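Local coordinates for hypothetical protein (Bacteroides eggerthii, PDB 4JGL) that is of unknown function but adopts a streptavidin-like fold, an antiparallel beta-barrel-type sheet supplemented by two extra alpha helices and accompanied by bound calcium, at residues Y146-E149 / D150-D154; A158-K161 / N162-N166. All coordinates share one frame; numbering follows the deposited sequence. Where two conformers were deposited one is given.

Contact 1: residues Y146-E149 / D150-D154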
loop_
_atom_site.group_PDB
_atom_site.type_symbol
_atom_site.label_atom_id
_atom_site.label_comp_id
_atom_site.label_asym_id
_atom_site.label_seq_id
_atom_site.Cartn_x
_atom_site.Cartn_y
_atom_site.Cartn_z
ATOM N N TYR A 146 -3.050 11.707 0.677
ATOM C CA TYR A 146 -2.197 12.888 0.689
ATOM C C TYR A 146 -0.738 12.514 0.902
ATOM O O TYR A 146 0.164 13.116 0.302
ATOM C CB TYR A 146 -2.589 13.902 1.747
ATOM C CG TYR A 146 -4.012 14.350 1.782
ATOM C CD1 TYR A 146 -4.803 14.405 0.640
ATOM C CD2 TYR A 146 -4.572 14.746 2.973
ATOM C CE1 TYR A 146 -6.137 14.821 0.731
ATOM C CE2 TYR A 146 -5.859 15.155 3.062
ATOM C CZ TYR A 146 -6.643 15.204 1.948
ATOM O OH TYR A 146 -7.963 15.619 2.079
ATOM N N LYS A 147 -0.492 11.532 1.762
ATOM C CA LYS A 147 0.868 11.106 2.088
ATOM C C LYS A 147 1.568 10.554 0.857
ATOM O O LYS A 147 2.700 10.919 0.550
ATOM C CB LYS A 147 0.839 10.090 3.224
ATOM C CG LYS A 147 2.188 9.702 3.768
ATOM C CD LYS A 147 2.010 8.668 4.884
ATOM C CE LYS A 147 3.279 8.387 5.654
ATOM N NZ LYS A 147 3.752 9.526 6.478
ATOM N N PHE A 148 0.913 9.665 0.131
ATOM C CA PHE A 148 1.498 9.142 -1.087
ATOM C C PHE A 148 1.718 10.242 -2.136
ATOM O O PHE A 148 2.759 10.281 -2.801
ATOM C CB PHE A 148 0.622 8.050 -1.724
ATOM C CG PHE A 148 0.833 6.673 -1.143
ATOM C CD1 PHE A 148 1.861 5.881 -1.595
ATOM C CD2 PHE A 148 -0.013 6.162 -0.188
ATOM C CE1 PHE A 148 2.039 4.604 -1.092
ATOM C CE2 PHE A 148 0.183 4.881 0.336
ATOM C CZ PHE A 148 1.186 4.105 -0.140
ATOM N N GLU A 149 0.721 11.100 -2.307
ATOM C CA GLU A 149 0.798 12.085 -3.379
ATOM C C GLU A 149 1.872 13.132 -3.090
ATOM O O GLU A 149 2.561 13.597 -4.005
ATOM C CB GLU A 149 -0.585 12.648 -3.675
ATOM C CG GLU A 149 -1.435 11.532 -4.291
ATOM C CD GLU A 149 -2.886 11.823 -4.539
ATOM O OE1 GLU A 149 -3.412 12.852 -4.052
ATOM O OE2 GLU A 149 -3.539 10.965 -5.206
ATOM N N ASP A 150 2.053 13.481 -1.830
ATOM C CA ASP A 150 3.151 14.371 -1.446
ATOM C C ASP A 150 4.506 13.728 -1.725
ATOM O O ASP A 150 5.428 14.381 -2.222
ATOM C CB ASP A 150 3.047 14.734 0.031
ATOM C CG ASP A 150 4.171 15.582 0.502
ATOM O OD1 ASP A 150 4.136 16.784 0.190
ATOM O OD2 ASP A 150 5.080 15.053 1.184
ATOM N N LEU A 151 4.643 12.447 -1.392
ATOM C CA LEU A 151 5.868 11.728 -1.636
ATOM C C LEU A 151 6.177 11.665 -3.147
ATOM O O LEU A 151 7.307 11.928 -3.566
ATOM C CB LEU A 151 5.759 10.364 -0.954
ATOM C CG LEU A 151 6.949 9.444 -1.012
ATOM C CD1 LEU A 151 8.103 10.010 -0.208
ATOM C CD2 LEU A 151 6.530 8.033 -0.534
ATOM N N PHE A 152 5.183 11.357 -3.979
ATOM C CA PHE A 152 5.417 11.279 -5.433
ATOM C C PHE A 152 5.970 12.560 -5.990
ATOM O O PHE A 152 6.792 12.530 -6.905
ATOM C CB PHE A 152 4.155 11.078 -6.253
ATOM C CG PHE A 152 3.459 9.801 -6.022
ATOM C CD1 PHE A 152 4.150 8.632 -5.787
ATOM C CD2 PHE A 152 2.083 9.770 -6.096
ATOM C CE1 PHE A 152 3.470 7.453 -5.586
ATOM C CE2 PHE A 152 1.405 8.611 -5.905
ATOM C CZ PHE A 152 2.092 7.443 -5.656
ATOM N N GLU A 153 5.480 13.684 -5.480
ATOM C CA GLU A 153 5.786 14.979 -6.077
ATOM C C GLU A 153 6.892 15.728 -5.346
ATOM O O GLU A 153 7.264 16.843 -5.742
ATOM C CB GLU A 153 4.494 15.806 -6.216
ATOM C CG GLU A 153 3.313 15.077 -6.910
ATOM C CD GLU A 153 3.553 14.544 -8.322
ATOM O OE1 GLU A 153 4.275 15.201 -9.106
ATOM O OE2 GLU A 153 2.948 13.483 -8.655
ATOM N N ASP A 154 7.494 15.107 -4.337
ATOM C CA ASP A 154 8.626 15.693 -3.622
ATOM C C ASP A 154 9.771 15.754 -4.622
ATOM O O ASP A 154 10.052 14.769 -5.284
ATOM C CB ASP A 154 8.998 14.792 -2.435
ATOM C CG ASP A 154 10.067 15.378 -1.538
ATOM O OD1 ASP A 154 11.178 15.687 -2.042
ATOM O OD2 ASP A 154 9.808 15.519 -0.319
HETATM O O HOH W 1 4.404 12.351 2.245
HETATM O O HOH W 2 0.898 12.836 -6.867
#
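Phe-148 and Phe-152 meet one turn apart on the same side of helix 142-153, and their apolar contact is a single approach, CB of Phe-148 lying 4.2 Å from CZ of Phe-152. The first torsion of Phe-152 (chi1 -64°) sets CG beside its own backbone N and turns the ring back over the preceding turn. One ring face therefore lies over the carbonyl oxygen of Phe-148, which stands 3.3 Å from CG, displaced toward the rim.

Four successive i to i+4 backbone hydrogen bonds join the turns. Asp-150 N donates to Tyr-146 O and Leu-151 N to Lys-147 O, while Phe-152 N reaches Phe-148 O at 2.9 Å with an N-H...O angle of 162°. The last of the four is longer and more bent: Glu-153 N lies 3.3 Å from Glu-149 O, at 142°.

Two waters add bridges, on different flanks of the helix. Water 1 donates to Lys-147 O (2.8 Å) and to Asp-150 OD2 (3.0 Å), linking a helix carbonyl to a carboxylate. Water 2 gives a bond of 2.8 Å to Glu-153 OE2 and only a weak one to Glu-149 O; it also sits at the edge of the Phe-152 ring, in its plane.

Glu-149 forms a salt bridge with Arg-145 of its own helix through OE1 and through OE2 bonds Tyr-47 of strand 44-49, while Lys-147 reaches the hydroxyl of Tyr-65 in strand 64-75. Phe-148, Leu-151 and Phe-152 are buried, with Phe-148 and Leu-151 packing on Met-58 of strand 54-61. The whole is an amphipathic alpha helix laid against the antiparallel sheet, one of the two helices added to the streptavidin-like fold.

Contact 2: residues A158-K161 / N162-N166. With EDO (1,2-ethanediol), chain E.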
loop_
_atom_site.group_PDB
_atom_site.type_symbol
_atom_site.label_atom_id
_atom_site.label_comp_id
_atom_site.label_asym_id
_atom_site.label_seq_id
_atom_site.Cartn_x
_atom_site.Cartn_y
_atom_site.Cartn_z
ATOM N N ALA A 158 12.198 11.861 -7.461
ATOM C CA ALA A 158 12.088 11.510 -8.866
ATOM C C ALA A 158 12.344 10.048 -9.174
ATOM O O ALA A 158 11.657 9.450 -9.977
ATOM C CB ALA A 158 13.018 12.388 -9.705
ATOM N N GLU A 159 13.322 9.444 -8.513
ATOM C CA GLU A 159 13.631 8.047 -8.755
ATOM C C GLU A 159 12.410 7.165 -8.476
ATOM O O GLU A 159 12.152 6.180 -9.168
ATOM C CB GLU A 159 14.798 7.651 -7.854
ATOM C CG GLU A 159 15.432 6.342 -8.159
ATOM C CD GLU A 159 16.774 6.140 -7.435
ATOM O OE1 GLU A 159 17.294 7.064 -6.762
ATOM O OE2 GLU A 159 17.307 5.024 -7.547
ATOM N N PHE A 160 11.666 7.520 -7.425
ATOM C CA PHE A 160 10.437 6.798 -7.083
ATOM C C PHE A 160 9.289 7.097 -8.040
ATOM O O PHE A 160 8.647 6.181 -8.530
ATOM C CB PHE A 160 10.063 7.122 -5.630
ATOM C CG PHE A 160 8.724 6.582 -5.171
ATOM C CD1 PHE A 160 8.368 5.253 -5.338
ATOM C CD2 PHE A 160 7.848 7.413 -4.530
ATOM C CE1 PHE A 160 7.166 4.776 -4.852
ATOM C CE2 PHE A 160 6.650 6.932 -4.052
ATOM C CZ PHE A 160 6.301 5.625 -4.244
ATOM N N LYS A 161 9.048 8.371 -8.293
ATOM C CA LYS A 161 8.000 8.797 -9.216
ATOM C C LYS A 161 8.213 8.161 -10.584
ATOM O O LYS A 161 7.280 7.629 -11.179
ATOM C CB LYS A 161 7.976 10.317 -9.327
ATOM C CG LYS A 161 6.841 10.865 -10.215
ATOM C CD LYS A 161 6.849 12.389 -10.281
ATOM C CE LYS A 161 5.627 12.954 -11.017
ATOM N NZ LYS A 161 5.366 12.253 -12.275
ATOM N N ASN A 162 9.458 8.185 -11.058
ATOM C CA ASN A 162 9.767 7.646 -12.385
ATOM C C ASN A 162 9.582 6.145 -12.450
ATOM O O ASN A 162 9.092 5.618 -13.431
ATOM C CB ASN A 162 11.194 8.003 -12.821
ATOM C CG ASN A 162 11.390 9.496 -13.059
ATOM O OD1 ASN A 162 10.432 10.249 -13.209
ATOM N ND2 ASN A 162 12.649 9.933 -13.071
ATOM N N LEU A 163 9.971 5.423 -11.396
ATOM C CA LEU A 163 9.712 3.993 -11.357
ATOM C C LEU A 163 8.225 3.676 -11.515
ATOM O O LEU A 163 7.843 2.778 -12.255
ATOM C CB LEU A 163 10.223 3.380 -10.037
ATOM C CG LEU A 163 9.875 1.907 -9.792
ATOM C CD1 LEU A 163 10.532 0.983 -10.812
ATOM C CD2 LEU A 163 10.288 1.515 -8.384
ATOM N N VAL A 164 7.390 4.397 -10.777
ATOM C CA VAL A 164 5.961 4.172 -10.832
ATOM C C VAL A 164 5.401 4.583 -12.204
ATOM O O VAL A 164 4.664 3.832 -12.819
ATOM C CB VAL A 164 5.246 4.889 -9.687
ATOM C CG1 VAL A 164 3.717 4.853 -9.876
ATOM C CG2 VAL A 164 5.619 4.229 -8.345
ATOM N N ASP A 165 5.780 5.764 -12.671
ATOM C CA ASP A 165 5.248 6.274 -13.947
ATOM C C ASP A 165 5.618 5.369 -15.122
ATOM O O ASP A 165 4.829 5.221 -16.058
ATOM C CB ASP A 165 5.738 7.698 -14.236
ATOM C CG ASP A 165 5.069 8.742 -13.371
ATOM O OD1 ASP A 165 4.019 8.423 -12.768
ATOM O OD2 ASP A 165 5.606 9.876 -13.303
ATOM N N ASN A 166 6.809 4.778 -15.075
ATOM C CA ASN A 166 7.342 3.997 -16.180
ATOM C C ASN A 166 7.102 2.504 -16.007
ATOM O O ASN A 166 7.539 1.701 -16.835
ATOM C CB ASN A 166 8.837 4.291 -16.366
ATOM C CG ASN A 166 9.110 5.744 -16.720
ATOM O OD1 ASN A 166 8.200 6.496 -17.065
ATOM N ND2 ASN A 166 10.368 6.151 -16.599
HETATM C C1 EDO E . 1.977 8.917 -9.647
HETATM O O1 EDO E . 0.877 9.833 -9.706
HETATM C C2 EDO E . 3.254 9.724 -9.784
HETATM O O2 EDO E . 3.257 10.374 -11.059
#
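An i to i+4 lysine-aspartate salt bridge marks one side of helix 158-165, the second of the two helices that supplement the streptavidin-like fold. NZ of Lys-161 lies 2.6 Å from OD2 of Asp-165 and meets that oxygen on its syn lone pair, the side facing OD1. The lysine chain runs extended as far as CE and bends only at its last torsion (chi4 -47°), which brings the ammonium to the carboxylate. A 1,2-ethanediol, probably from the crystallisation liquor, closes a small ring: its O2 accepts from NZ of Lys-161 at 3.1 Å and donates to OD1 of Asp-165 at 2.7 Å. Without the Lys-161 ammonium, as with an alanine here, the Asp-165 carboxylate would probably lose its charged mate and be freer to turn.

Beneath this pair Asp-165 N donates to Lys-161 O at 2.8 Å, nearly in line with the carbonyl. Toward the start of the helix, Asn-162 N binds Ala-158 O with an N-H...O angle of 163°. On the buried side Phe-160 and Val-164 lie side by side and point the same way, CE1 of the ring touching CG2 of the valine at 3.9 Å.

Phe-160 packs on Ile-67 of strand 64-75 and Val-87 of strand 78-92, Leu-163 reaches Ile-101 of strand 96-103, and the Phe-160 ring also meets Phe-152 of helix 142-153.

After the antiparallel strands, the chain leaves strand 135-140 and enters helix 142-153, where contact 1 joins consecutive turns. A short connection then leads to helix 158-165, which holds contact 2. The two contacts are in series, neither nested nor crossed, and neither closes a long loop; their centres lie 12 Å apart on the same side of the chain's centre. They touch directly: CD2 of Leu-151 lies 3.7 Å from CE2 of Phe-160, and OE1 of Glu-153 lies 3.2 Å from CE of Lys-161. Together they extend the apolar layer over the sheet, from strand 54-61 under contact 1 to strand 96-103 under contact 2, with strand 64-75 touched by both.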